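Local coordinates for Alpha/beta hydrolase fold-3 domain-containing protein (Enterococcus faecalis, PDB 2QRU), which is probably a hydrolase of the alpha/beta-hydrolase superfamily, although its substrate and biological role are not known, at residues V128-Y133 against I261-Q266; D45-L50 against C101-G106; V224-S229 against F241-Y246; T60-D65 against E91-Q96. All blocks are in the same frame, centred on the assembly; numbering follows the deposited sequence.

Interaction 1: V128-Y133 against I261-Q266; sequences VNFYGY and ITLFEQ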
loop_
_atom_site.group_PDB
_atom_site.type_symbol
_atom_site.label_atom_id
_atom_site.label_comp_id
_atom_site.label_asym_id
_atom_site.label_seq_id
_atom_site.Cartn_x
_atom_site.Cartn_y
_atom_site.Cartn_z
ATOM N N VAL A 128 -5.736 -0.956 7.469
ATOM C CA VAL A 128 -4.779 -0.080 8.154
ATOM C C VAL A 128 -4.083 0.714 7.051
ATOM O O VAL A 128 -3.455 0.145 6.156
ATOM C CB VAL A 128 -3.749 -0.909 8.994
ATOM C CG1 VAL A 128 -2.706 0.024 9.640
ATOM C CG2 VAL A 128 -4.464 -1.781 10.055
ATOM N N ASN A 129 -4.295 2.019 7.061
ATOM C CA ASN A 129 -3.757 2.932 6.062
ATOM C C ASN A 129 -2.600 3.759 6.641
ATOM O O ASN A 129 -2.823 4.569 7.546
ATOM C CB ASN A 129 -4.846 3.929 5.664
ATOM C CG ASN A 129 -4.293 5.025 4.807
ATOM O OD1 ASN A 129 -3.660 4.743 3.802
ATOM N ND2 ASN A 129 -4.530 6.274 5.193
ATOM N N PHE A 130 -1.406 3.558 6.101
ATOM C CA PHE A 130 -0.254 4.439 6.346
ATOM C C PHE A 130 -0.139 5.376 5.162
ATOM O O PHE A 130 0.368 4.968 4.102
ATOM C CB PHE A 130 1.006 3.600 6.513
ATOM C CG PHE A 130 1.086 2.959 7.857
ATOM C CD1 PHE A 130 1.659 3.673 8.929
ATOM C CD2 PHE A 130 0.639 1.679 8.054
ATOM C CE1 PHE A 130 1.726 3.091 10.224
ATOM C CE2 PHE A 130 0.705 1.084 9.319
ATOM C CZ PHE A 130 1.244 1.774 10.410
ATOM N N TYR A 131 -0.665 6.604 5.333
ATOM C CA TYR A 131 -0.481 7.729 4.392
ATOM C C TYR A 131 -0.722 7.367 2.902
ATOM O O TYR A 131 0.018 7.772 1.991
ATOM C CB TYR A 131 0.848 8.459 4.648
ATOM C CG TYR A 131 2.037 7.568 4.943
ATOM C CD1 TYR A 131 2.770 6.978 3.920
ATOM C CD2 TYR A 131 2.422 7.306 6.265
ATOM C CE1 TYR A 131 3.886 6.157 4.199
ATOM C CE2 TYR A 131 3.516 6.469 6.553
ATOM C CZ TYR A 131 4.238 5.901 5.525
ATOM O OH TYR A 131 5.367 5.117 5.855
ATOM N N GLY A 132 -1.807 6.618 2.694
ATOM C CA GLY A 132 -2.279 6.336 1.326
ATOM C C GLY A 132 -3.205 7.448 0.827
ATOM O O GLY A 132 -3.228 8.583 1.347
ATOM N N TYR A 133 -4.008 7.088 -0.182
ATOM C CA TYR A 133 -4.856 8.049 -0.881
ATOM C C TYR A 133 -5.983 7.328 -1.592
ATOM O O TYR A 133 -5.898 6.107 -1.796
ATOM C CB TYR A 133 -4.022 8.891 -1.828
ATOM C CG TYR A 133 -2.909 8.185 -2.563
ATOM C CD1 TYR A 133 -1.619 8.085 -1.998
ATOM C CD2 TYR A 133 -3.111 7.669 -3.861
ATOM C CE1 TYR A 133 -0.564 7.449 -2.689
ATOM C CE2 TYR A 133 -2.067 7.030 -4.531
ATOM C CZ TYR A 133 -0.798 6.953 -3.958
ATOM O OH TYR A 133 0.256 6.355 -4.630
ATOM N N ILE A 261 6.814 5.480 17.576
ATOM C CA ILE A 261 6.623 4.525 18.676
ATOM C C ILE A 261 5.257 4.732 19.317
ATOM O O ILE A 261 4.521 3.758 19.537
ATOM C CB ILE A 261 7.767 4.567 19.706
ATOM C CG1 ILE A 261 9.010 3.960 19.072
ATOM C CG2 ILE A 261 7.375 3.745 20.966
ATOM C CD1 ILE A 261 10.288 4.206 19.854
ATOM N N THR A 262 4.892 5.987 19.574
ATOM C CA THR A 262 3.569 6.285 20.130
ATOM C C THR A 262 2.418 5.861 19.202
ATOM O O THR A 262 1.438 5.246 19.629
ATOM C CB THR A 262 3.433 7.767 20.499
ATOM O OG1 THR A 262 4.376 8.070 21.532
ATOM C CG2 THR A 262 2.030 8.053 21.052
ATOM N N LEU A 263 2.561 6.176 17.929
ATOM C CA LEU A 263 1.586 5.764 16.946
ATOM C C LEU A 263 1.441 4.225 16.933
ATOM O O LEU A 263 0.311 3.710 16.870
ATOM C CB LEU A 263 2.017 6.288 15.587
ATOM C CG LEU A 263 1.107 5.877 14.447
ATOM C CD1 LEU A 263 -0.266 6.591 14.547
ATOM C CD2 LEU A 263 1.876 6.246 13.232
ATOM N N PHE A 264 2.555 3.490 17.024
ATOM C CA PHE A 264 2.437 2.015 17.046
ATOM C C PHE A 264 1.680 1.506 18.285
ATOM O O PHE A 264 0.902 0.528 18.189
ATOM C CB PHE A 264 3.803 1.363 16.947
ATOM C CG PHE A 264 4.272 1.190 15.538
ATOM C CD1 PHE A 264 3.991 2.147 14.556
ATOM C CD2 PHE A 264 4.954 0.052 15.174
ATOM C CE1 PHE A 264 4.437 1.979 13.250
ATOM C CE2 PHE A 264 5.391 -0.122 13.845
ATOM C CZ PHE A 264 5.153 0.858 12.913
ATOM N N GLU A 265 1.836 2.189 19.408
ATOM C CA GLU A 265 1.057 1.848 20.617
ATOM C C GLU A 265 -0.442 2.038 20.335
ATOM O O GLU A 265 -1.257 1.211 20.738
ATOM C CB GLU A 265 1.473 2.697 21.820
ATOM C CG GLU A 265 2.889 2.455 22.240
ATOM C CD GLU A 265 3.357 3.429 23.311
ATOM O OE1 GLU A 265 2.608 4.387 23.645
ATOM O OE2 GLU A 265 4.495 3.228 23.803
ATOM N N GLN A 266 -0.780 3.131 19.654
ATOM C CA GLN A 266 -2.176 3.432 19.262
ATOM C C GLN A 266 -2.737 2.365 18.337
ATOM O O GLN A 266 -3.867 1.869 18.543
ATOM C CB GLN A 266 -2.298 4.821 18.637
ATOM C CG GLN A 266 -2.104 5.941 19.673
ATOM C CD GLN A 266 -1.831 7.305 19.046
ATOM O OE1 GLN A 266 -1.546 7.431 17.854
ATOM N NE2 GLN A 266 -1.863 8.337 19.882
#
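Phe130 reaches from the end of strand 127-130 to helix 258-272 with one corner of its ring, CE1, which meets two side chains of consecutive residues. Phe264 brings its own CE1 to within 4.2 Å of Phe130 CE1, the two rings meeting obliquely. Leu263 offers a single methyl, with CD2 lying 4.4 Å from Phe130 CE1. The CB of Leu263 already points at the strand, and CG set trans to the backbone N (chi1 178°) carries the branched end onward in that direction. Both phenylalanines leave their backbones to one side, and only their ring ends approach each other, which fits a backbone separation of 10.8 Å between the CA atoms of Phe130 and Leu263.

The small apolar cluster is extended by neighbours: Leu252 and Leu50 each touch both rings, while Thr216 of the adjoining strand lies against Phe130 and Leu263. At the strand's end, Asn129 OD1 accepts at 2.9 Å from Gly132 N, just beyond it, an Asx motif that holds the turn. The whole is the layer packing of an alpha/beta-hydrolase fold, with the C-terminal helix laid over the central parallel strands.

Interaction 2: D45-L50 against C101-G106; sequences DLPEEL and CGRSAG. With PO4 (phosphate ion), chain B; EDO (1,2-ethanediol), chain G; EDO (1,2-ethanediol), chain E.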
loop_
_atom_site.group_PDB
_atom_site.type_symbol
_atom_site.label_atom_id
_atom_site.label_comp_id
_atom_site.label_asym_id
_atom_site.label_seq_id
_atom_site.Cartn_x
_atom_site.Cartn_y
_atom_site.Cartn_z
ATOM N N ASP A 45 9.933 -4.246 2.188
ATOM C CA ASP A 45 10.073 -2.976 2.926
ATOM C C ASP A 45 9.342 -3.017 4.267
ATOM O O ASP A 45 9.411 -2.063 5.036
ATOM C CB ASP A 45 9.672 -1.726 2.111
ATOM C CG ASP A 45 8.159 -1.575 1.933
ATOM O OD1 ASP A 45 7.373 -2.257 2.632
ATOM O OD2 ASP A 45 7.754 -0.717 1.119
ATOM N N LEU A 46 8.637 -4.116 4.532
ATOM C CA LEU A 46 7.793 -4.211 5.732
ATOM C C LEU A 46 8.681 -4.106 6.977
ATOM O O LEU A 46 9.572 -4.950 7.187
ATOM C CB LEU A 46 7.030 -5.522 5.731
ATOM C CG LEU A 46 6.247 -5.871 7.011
ATOM C CD1 LEU A 46 5.170 -4.819 7.356
ATOM C CD2 LEU A 46 5.634 -7.250 6.868
ATOM N N PRO A 47 8.496 -3.040 7.784
ATOM C CA PRO A 47 9.311 -2.942 9.001
ATOM C C PRO A 47 9.061 -4.075 10.004
ATOM O O PRO A 47 7.901 -4.499 10.197
ATOM C CB PRO A 47 8.870 -1.617 9.621
ATOM C CG PRO A 47 8.378 -0.809 8.448
ATOM C CD PRO A 47 7.643 -1.844 7.606
ATOM N N GLU A 48 10.161 -4.526 10.623
ATOM C CA GLU A 48 10.114 -5.568 11.638
ATOM C C GLU A 48 9.039 -5.227 12.689
ATOM O O GLU A 48 8.256 -6.100 13.117
ATOM C CB GLU A 48 11.495 -5.713 12.300
ATOM C CG GLU A 48 11.511 -6.616 13.531
ATOM C CD GLU A 48 11.164 -8.073 13.232
ATOM O OE1 GLU A 48 11.366 -8.519 12.081
ATOM O OE2 GLU A 48 10.714 -8.781 14.172
ATOM N N GLU A 49 8.991 -3.961 13.097
ATOM C CA GLU A 49 8.114 -3.544 14.192
ATOM C C GLU A 49 6.647 -3.637 13.793
ATOM O O GLU A 49 5.777 -3.974 14.639
ATOM C CB GLU A 49 8.421 -2.123 14.657
ATOM C CG GLU A 49 9.755 -1.940 15.322
ATOM C CD GLU A 49 10.907 -1.801 14.342
ATOM O OE1 GLU A 49 10.707 -1.886 13.109
ATOM O OE2 GLU A 49 12.039 -1.641 14.828
ATOM N N LEU A 50 6.362 -3.323 12.524
ATOM C CA LEU A 50 4.984 -3.395 12.047
ATOM C C LEU A 50 4.578 -4.857 11.872
ATOM O O LEU A 50 3.471 -5.272 12.259
ATOM C CB LEU A 50 4.813 -2.601 10.747
ATOM C CG LEU A 50 3.409 -2.582 10.132
ATOM C CD1 LEU A 50 2.337 -2.077 11.147
ATOM C CD2 LEU A 50 3.468 -1.715 8.875
ATOM N N CYS A 101 -3.364 -4.077 5.032
ATOM C CA CYS A 101 -2.548 -2.951 5.495
ATOM C C CYS A 101 -1.752 -2.433 4.308
ATOM O O CYS A 101 -1.175 -3.226 3.556
ATOM C CB CYS A 101 -1.581 -3.428 6.573
ATOM S SG CYS A 101 -0.411 -2.146 7.188
ATOM N N GLY A 102 -1.730 -1.123 4.131
ATOM C CA GLY A 102 -1.076 -0.533 2.924
ATOM C C GLY A 102 -0.204 0.649 3.307
ATOM O O GLY A 102 -0.610 1.481 4.136
ATOM N N ARG A 103 0.947 0.738 2.654
ATOM C CA ARG A 103 1.923 1.791 2.905
ATOM C C ARG A 103 1.967 2.689 1.647
ATOM O O ARG A 103 2.387 2.226 0.575
ATOM C CB ARG A 103 3.273 1.127 3.095
ATOM C CG ARG A 103 4.406 2.105 3.243
ATOM C CD ARG A 103 5.706 1.346 3.589
ATOM N NE ARG A 103 6.865 2.191 3.808
ATOM C CZ ARG A 103 8.010 1.690 4.268
ATOM N NH1 ARG A 103 8.058 0.386 4.563
ATOM N NH2 ARG A 103 9.082 2.461 4.469
ATOM N N SER A 104 1.566 3.951 1.802
ATOM C CA SER A 104 1.579 4.948 0.722
ATOM C C SER A 104 0.805 4.449 -0.513
ATOM O O SER A 104 -0.420 4.230 -0.428
ATOM C CB SER A 104 3.012 5.399 0.410
ATOM O OG SER A 104 2.953 6.526 -0.454
ATOM N N ALA A 105 1.496 4.190 -1.622
ATOM C CA ALA A 105 0.756 3.659 -2.787
ATOM C C ALA A 105 0.038 2.356 -2.404
ATOM O O ALA A 105 -1.018 2.048 -2.947
ATOM C CB ALA A 105 1.722 3.393 -3.943
ATOM N N GLY A 106 0.648 1.570 -1.511
ATOM C CA GLY A 106 -0.021 0.370 -0.988
ATOM C C GLY A 106 -1.379 0.669 -0.327
ATOM O O GLY A 106 -2.269 -0.176 -0.357
HETATM P P PO4 B . 5.468 5.986 -1.846
HETATM O O1 PO4 B . 4.711 7.307 -1.868
HETATM O O2 PO4 B . 6.686 6.131 -2.750
HETATM O O3 PO4 B . 6.025 5.694 -0.451
HETATM O O4 PO4 B . 4.515 4.886 -2.283
HETATM C C1 EDO G . 10.207 1.429 0.190
HETATM O O1 EDO G . 9.091 2.163 0.733
HETATM C C2 EDO G . 9.709 0.804 -1.123
HETATM O O2 EDO G . 9.316 -0.571 -1.046
HETATM C C1 EDO E . 9.262 -5.705 17.947
HETATM O O1 EDO E . 8.794 -4.352 17.926
HETATM C C2 EDO E . 10.287 -5.933 16.841
HETATM O O2 EDO E . 10.553 -7.346 16.730
HETATM O O HOH W 1 11.182 0.596 5.089
#
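What is probably the nucleophile elbow of an alpha/beta hydrolase (Gly102, Ser104, Gly106), the tight turn from strand 98-103 into helix 105-119, meets here the segment leading into helix 48-55. Asp45 and Arg103 carry the contact. The arginine is extended from CG to NE, its CG trans to the backbone N (chi1 175°), and so reaches straight out from the strand. Its NH1 lies 2.8 Å from Asp45 O, which sits at the edge of the guanidinium, in its plane, but the hydrogen bond is bent to 128° and weak. The same NH1 forms a salt bridge with Asp45 OD1 at 3.3 Å, while OD2 lies over one face of the guanidinium, the carboxylate and guanidinium planes 37° apart. A water links Arg103 NH2 (2.9 Å) to Asp45 O. Farther along, Leu50 CD2 rests 4.3 Å from Cys101 SG.

Both charged groups have further partners: Asp250 pairs with Arg103 NE, and Tyr32 and Gly35 N bind the aspartate. Next on the elbow, Ser104, bonded to His249, is the probable nucleophile. A phosphate ion, probably from the crystallisation liquor, accepts from Ala105 N, Gly36 N and Gly37 N, consistent with an oxyanion hole. With carboxylates of Asp45 and Asp250 as partners, the charge of Arg103 is probably balanced, and these bonds probably restrict the guanidinium's rotation, one residue before Ser104.

Interaction 3: V224-S229 against F241-Y246; sequences VPFRYS and FKAVYY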
loop_
_atom_site.group_PDB
_atom_site.type_symbol
_atom_site.label_atom_id
_atom_site.label_comp_id
_atom_site.label_asym_id
_atom_site.label_seq_id
_atom_site.Cartn_x
_atom_site.Cartn_y
_atom_site.Cartn_z
ATOM N N VAL A 224 2.034 13.204 -0.336
ATOM C CA VAL A 224 0.593 12.981 -0.402
ATOM C C VAL A 224 -0.064 13.923 0.618
ATOM O O VAL A 224 0.311 13.885 1.798
ATOM C CB VAL A 224 0.250 11.506 0.006
ATOM C CG1 VAL A 224 -1.273 11.263 0.005
ATOM C CG2 VAL A 224 1.005 10.488 -0.876
ATOM N N PRO A 225 -1.016 14.777 0.180
ATOM C CA PRO A 225 -1.671 15.673 1.139
ATOM C C PRO A 225 -2.350 14.844 2.231
ATOM O O PRO A 225 -3.098 13.901 1.921
ATOM C CB PRO A 225 -2.686 16.451 0.279
ATOM C CG PRO A 225 -2.171 16.306 -1.135
ATOM C CD PRO A 225 -1.501 14.995 -1.205
ATOM N N PHE A 226 -2.092 15.171 3.501
ATOM C CA PHE A 226 -2.631 14.301 4.567
ATOM C C PHE A 226 -4.142 14.392 4.749
ATOM O O PHE A 226 -4.736 13.563 5.456
ATOM C CB PHE A 226 -1.815 14.389 5.885
ATOM C CG PHE A 226 -2.214 15.500 6.833
ATOM C CD1 PHE A 226 -2.419 16.817 6.397
ATOM C CD2 PHE A 226 -2.316 15.220 8.191
ATOM C CE1 PHE A 226 -2.730 17.825 7.346
ATOM C CE2 PHE A 226 -2.594 16.220 9.148
ATOM C CZ PHE A 226 -2.826 17.501 8.714
ATOM N N ARG A 227 -4.778 15.325 4.016
ATOM C CA ARG A 227 -6.250 15.306 3.965
ATOM C C ARG A 227 -6.767 13.932 3.501
ATOM O O ARG A 227 -7.916 13.531 3.817
ATOM C CB ARG A 227 -6.788 16.419 3.065
ATOM C CG ARG A 227 -6.338 16.293 1.597
ATOM C CD ARG A 227 -7.137 17.248 0.661
ATOM N NE ARG A 227 -6.685 17.091 -0.728
ATOM C CZ ARG A 227 -7.143 16.153 -1.580
ATOM N NH1 ARG A 227 -8.108 15.280 -1.212
ATOM N NH2 ARG A 227 -6.650 16.099 -2.830
ATOM N N TYR A 228 -5.977 13.222 2.691
ATOM C CA TYR A 228 -6.463 11.903 2.233
ATOM C C TYR A 228 -6.643 10.952 3.410
ATOM O O TYR A 228 -7.655 10.249 3.503
ATOM C CB TYR A 228 -5.484 11.274 1.254
ATOM C CG TYR A 228 -5.666 11.850 -0.154
ATOM C CD1 TYR A 228 -6.743 11.468 -0.955
ATOM C CD2 TYR A 228 -4.764 12.777 -0.649
ATOM C CE1 TYR A 228 -6.930 12.008 -2.266
ATOM C CE2 TYR A 228 -4.932 13.317 -1.975
ATOM C CZ TYR A 228 -6.024 12.925 -2.760
ATOM O OH TYR A 228 -6.165 13.460 -4.062
ATOM N N SER A 229 -5.616 10.894 4.264
ATOM C CA SER A 229 -5.720 10.000 5.412
ATOM C C SER A 229 -6.778 10.463 6.408
ATOM O O SER A 229 -7.372 9.641 7.090
ATOM C CB SER A 229 -4.343 9.797 6.067
ATOM O OG SER A 229 -3.511 9.038 5.196
ATOM N N PHE A 241 -8.518 8.207 12.815
ATOM C CA PHE A 241 -7.398 8.913 12.175
ATOM C C PHE A 241 -6.467 9.427 13.270
ATOM O O PHE A 241 -6.912 10.125 14.213
ATOM C CB PHE A 241 -7.862 10.090 11.341
ATOM C CG PHE A 241 -6.735 10.977 10.912
ATOM C CD1 PHE A 241 -5.821 10.530 9.957
ATOM C CD2 PHE A 241 -6.590 12.264 11.450
ATOM C CE1 PHE A 241 -4.726 11.345 9.557
ATOM C CE2 PHE A 241 -5.490 13.097 11.049
ATOM C CZ PHE A 241 -4.567 12.621 10.108
ATOM N N LYS A 242 -5.193 9.072 13.156
ATOM C CA LYS A 242 -4.172 9.542 14.084
ATOM C C LYS A 242 -3.117 10.295 13.307
ATOM O O LYS A 242 -2.437 9.723 12.467
ATOM C CB LYS A 242 -3.527 8.369 14.866
ATOM C CG LYS A 242 -4.493 7.562 15.753
ATOM C CD LYS A 242 -5.080 8.464 16.790
ATOM C CE LYS A 242 -5.785 7.677 17.868
ATOM N NZ LYS A 242 -5.898 8.539 19.080
ATOM N N ALA A 243 -3.000 11.592 13.548
ATOM C CA ALA A 243 -1.948 12.367 12.896
ATOM C C ALA A 243 -0.613 12.116 13.583
ATOM O O ALA A 243 -0.559 11.854 14.797
ATOM C CB ALA A 243 -2.266 13.845 12.951
ATOM N N VAL A 244 0.469 12.219 12.825
ATOM C CA VAL A 244 1.766 12.513 13.435
ATOM C C VAL A 244 2.195 13.857 12.870
ATOM O O VAL A 244 1.685 14.295 11.826
ATOM C CB VAL A 244 2.818 11.406 13.201
ATOM C CG1 VAL A 244 2.313 10.047 13.714
ATOM C CG2 VAL A 244 3.194 11.306 11.754
ATOM N N TYR A 245 3.114 14.523 13.568
ATOM C CA TYR A 245 3.436 15.885 13.228
ATOM C C TYR A 245 4.920 15.992 12.860
ATOM O O TYR A 245 5.760 15.261 13.390
ATOM C CB TYR A 245 2.997 16.846 14.377
ATOM C CG TYR A 245 1.471 16.908 14.497
ATOM C CD1 TYR A 245 0.714 17.671 13.608
ATOM C CD2 TYR A 245 0.787 16.164 15.453
ATOM C CE1 TYR A 245 -0.693 17.709 13.676
ATOM C CE2 TYR A 245 -0.616 16.205 15.537
ATOM C CZ TYR A 245 -1.343 16.975 14.640
ATOM O OH TYR A 245 -2.733 17.007 14.699
ATOM N N TYR A 246 5.215 16.848 11.893
ATOM C CA TYR A 246 6.598 17.260 11.637
ATOM C C TYR A 246 7.520 16.179 11.044
ATOM O O TYR A 246 8.734 16.368 10.996
ATOM C CB TYR A 246 7.192 17.935 12.903
ATOM C CG TYR A 246 6.475 19.238 13.223
ATOM C CD1 TYR A 246 6.442 20.277 12.278
ATOM C CD2 TYR A 246 5.799 19.424 14.435
ATOM C CE1 TYR A 246 5.776 21.487 12.533
ATOM C CE2 TYR A 246 5.116 20.629 14.708
ATOM C CZ TYR A 246 5.112 21.655 13.744
ATOM O OH TYR A 246 4.465 22.855 13.973
#
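Apolar contacts link Phe226, Phe241 and Ala243. The two phenylalanine side chains cross at about a right angle, and Phe226 CD2 comes to 3.9 Å from Phe241 CZ. Relative to Phe241 the approach is at the ring edge, with CD2 near its plane. Phe226 CG stands between its backbone N and carbonyl carbon (chi1 86°), and with CB directed at the strand this turns the ring onto Phe241 and Ala243. The methyl of Ala243 adds a looser touch, its CB lying 4.5 Å from Phe226 CE2 near the plane of that ring.

Phe241 against Ser229, side chain and carbonyl together, is the second kind. Phe241, with CG trans to its own N (chi1 168°), runs alongside the first turn of the helix: its CE1 meets Ser229 CB at 3.8 Å, and its CD1 lies 3.4 Å from Ser229 O. That carbonyl oxygen is bonded to Ser215 OG, while the hydroxyl of Ser229 pairs with Asn129 ND2, so the carbonyl oxygen and hydroxyl of Ser229 are both bonded to residues of neighbouring strands.

The contact belongs to the beta-alpha-beta unit formed by strand 213-218, helix 227-235 and strand 240-244. Phe226 and Ser229 also touch Ala217 of the first strand, and Phe241, on the edge strand 240-244, also touches Lys230 and Arg234 of the helix.

Interaction 4: T60-D65 against E91-Q96; sequences TVLALD and EIIQNQ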
loop_
_atom_site.group_PDB
_atom_site.type_symbol
_atom_site.label_atom_id
_atom_site.label_comp_id
_atom_site.label_asym_id
_atom_site.label_seq_id
_atom_site.Cartn_x
_atom_site.Cartn_y
_atom_site.Cartn_z
ATOM N N THR A 60 -1.214 -13.663 10.969
ATOM C CA THR A 60 -0.182 -14.071 10.027
ATOM C C THR A 60 -0.103 -12.998 8.932
ATOM O O THR A 60 -1.113 -12.646 8.322
ATOM C CB THR A 60 -0.520 -15.451 9.416
ATOM O OG1 THR A 60 -0.371 -16.468 10.424
ATOM C CG2 THR A 60 0.394 -15.776 8.226
ATOM N N VAL A 61 1.106 -12.485 8.684
ATOM C CA VAL A 61 1.274 -11.419 7.695
ATOM C C VAL A 61 1.609 -12.019 6.334
ATOM O O VAL A 61 2.495 -12.871 6.218
ATOM C CB VAL A 61 2.365 -10.411 8.130
ATOM C CG1 VAL A 61 2.567 -9.357 7.048
ATOM C CG2 VAL A 61 1.971 -9.724 9.451
ATOM N N LEU A 62 0.881 -11.556 5.324
ATOM C CA LEU A 62 1.106 -11.984 3.935
ATOM C C LEU A 62 1.543 -10.739 3.164
ATOM O O LEU A 62 0.709 -9.917 2.806
ATOM C CB LEU A 62 -0.186 -12.577 3.348
ATOM C CG LEU A 62 -0.803 -13.703 4.194
ATOM C CD1 LEU A 62 -2.160 -14.110 3.679
ATOM C CD2 LEU A 62 0.142 -14.914 4.278
ATOM N N ALA A 63 2.852 -10.586 2.957
ATOM C CA ALA A 63 3.392 -9.404 2.293
ATOM C C ALA A 63 3.446 -9.703 0.799
ATOM O O ALA A 63 4.154 -10.618 0.384
ATOM C CB ALA A 63 4.787 -9.073 2.842
ATOM N N LEU A 64 2.690 -8.953 0.001
ATOM C CA LEU A 64 2.340 -9.419 -1.349
ATOM C C LEU A 64 2.971 -8.593 -2.484
ATOM O O LEU A 64 3.039 -7.359 -2.406
ATOM C CB LEU A 64 0.785 -9.412 -1.480
ATOM C CG LEU A 64 0.117 -10.072 -2.680
ATOM C CD1 LEU A 64 0.499 -11.570 -2.772
ATOM C CD2 LEU A 64 -1.429 -9.895 -2.666
ATOM N N ASP A 65 3.403 -9.279 -3.551
ATOM C CA ASP A 65 3.879 -8.567 -4.744
ATOM C C ASP A 65 2.723 -7.918 -5.490
ATOM O O ASP A 65 1.624 -8.477 -5.552
ATOM C CB ASP A 65 4.492 -9.551 -5.756
ATOM C CG ASP A 65 5.861 -10.097 -5.359
ATOM O OD1 ASP A 65 6.531 -9.606 -4.433
ATOM O OD2 ASP A 65 6.275 -11.062 -6.031
ATOM N N GLU A 91 -5.288 -20.392 -1.719
ATOM C CA GLU A 91 -4.171 -21.202 -1.292
ATOM C C GLU A 91 -3.908 -21.099 0.211
ATOM O O GLU A 91 -3.632 -22.106 0.880
ATOM C CB GLU A 91 -2.931 -20.794 -2.094
ATOM C CG GLU A 91 -1.690 -21.576 -1.784
ATOM C CD GLU A 91 -1.847 -23.069 -2.075
ATOM O OE1 GLU A 91 -2.679 -23.433 -2.939
ATOM O OE2 GLU A 91 -1.135 -23.865 -1.434
ATOM N N ILE A 92 -4.004 -19.877 0.731
ATOM C CA ILE A 92 -3.551 -19.585 2.099
ATOM C C ILE A 92 -4.671 -19.117 3.037
ATOM O O ILE A 92 -4.932 -19.760 4.063
ATOM C CB ILE A 92 -2.374 -18.586 2.089
ATOM C CG1 ILE A 92 -1.177 -19.177 1.340
ATOM C CG2 ILE A 92 -1.989 -18.168 3.531
ATOM C CD1 ILE A 92 -0.092 -18.177 1.045
ATOM N N ILE A 93 -5.336 -17.997 2.710
ATOM C CA ILE A 93 -6.338 -17.454 3.628
ATOM C C ILE A 93 -7.519 -18.410 3.777
ATOM O O ILE A 93 -8.075 -18.565 4.874
ATOM C CB ILE A 93 -6.832 -16.020 3.214
ATOM C CG1 ILE A 93 -5.638 -15.067 3.079
ATOM C CG2 ILE A 93 -7.847 -15.509 4.220
ATOM C CD1 ILE A 93 -5.951 -13.702 2.379
ATOM N N GLN A 94 -7.880 -19.057 2.668
ATOM C CA GLN A 94 -8.953 -20.065 2.627
ATOM C C GLN A 94 -10.240 -19.611 3.313
ATOM O O GLN A 94 -10.831 -20.351 4.109
ATOM C CB GLN A 94 -8.477 -21.418 3.178
ATOM C CG GLN A 94 -7.270 -21.979 2.478
ATOM C CD GLN A 94 -6.825 -23.294 3.098
ATOM O OE1 GLN A 94 -7.650 -24.070 3.570
ATOM N NE2 GLN A 94 -5.523 -23.539 3.116
ATOM N N ASN A 95 -10.651 -18.383 2.988
ATOM C CA ASN A 95 -11.890 -17.774 3.482
ATOM C C ASN A 95 -11.920 -17.478 4.974
ATOM O O ASN A 95 -12.982 -17.182 5.512
ATOM C CB ASN A 95 -13.125 -18.590 3.047
ATOM C CG ASN A 95 -13.252 -18.678 1.542
ATOM O OD1 ASN A 95 -13.360 -17.653 0.856
ATOM N ND2 ASN A 95 -13.233 -19.896 1.017
ATOM N N GLN A 96 -10.762 -17.534 5.638
ATOM C CA GLN A 96 -10.638 -17.101 7.038
ATOM C C GLN A 96 -10.641 -15.564 7.099
ATOM O O GLN A 96 -10.445 -14.912 6.078
ATOM C CB GLN A 96 -9.335 -17.604 7.647
ATOM C CG GLN A 96 -9.291 -19.124 7.834
ATOM C CD GLN A 96 -9.995 -19.557 9.095
ATOM O OE1 GLN A 96 -10.880 -20.414 9.060
ATOM N NE2 GLN A 96 -9.609 -18.967 10.221
#
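Leu62, on a strand of the alpha/beta-hydrolase sheet, fits its two methyls against consecutive isoleucines at the C-terminal end of helix 74-93. CD1 meets Ile93 CG1 at 3.7 Å and Ile93 CD1 at 4.0 Å, so that it lies along the outer part of that side chain. CD2 touches the short branch of Ile92, CG2, at 4.0 Å. Leu62 and Ile92 point at each other from their backbones and pass side by side in opposite directions, whereas Ile93 starts off to one side and only its longer arm, extended at chi2, reaches the leucine. In Leu62, CG is trans to the carbonyl carbon (chi1 -54°), and the fork that follows sets CD1 against both isoleucines and CD2 against Ile92 CG2.

Around this first shell, Tyr29 touches both Leu62 and Ile92, Ile19 does the same from strand 16-20, and Leu88 of the helix packs on Leu62. Backbone bonds to Val30 and Tyr32 keep Leu62 in the sheet. The helix finishes in a wider pi-type turn at 91-93, followed by a type I' turn from Ile93 to Gln96 closed by Gln96 N to Ile93 O. The side chain of Gln94 folds back over this end, NE2 donating to Glu91 O at 3.3 Å from above the carbonyl plane.

How the interactions relate
From the N terminus, interaction 2 opens first, at 45-50, and closes at the elbow, 101-106. Interaction 4 is nested within that loop: strand 59-64 and the end of helix 74-93 come between its two ends, and Leu46 CD2 packs on Val61 CG1 at 3.7 Å. Interaction 1 then opens at 128-133 and closes at 261-266, enclosing interaction 3. Two nested pairs thus follow in series and no loops cross. The pairs join at neighbouring strands 98-103 and 127-130, where interactions 1 and 2 touch. All four reach the same sheet, with interactions 3 and 4 on opposite sides of the chain's centre, about 28 Å apart between centres.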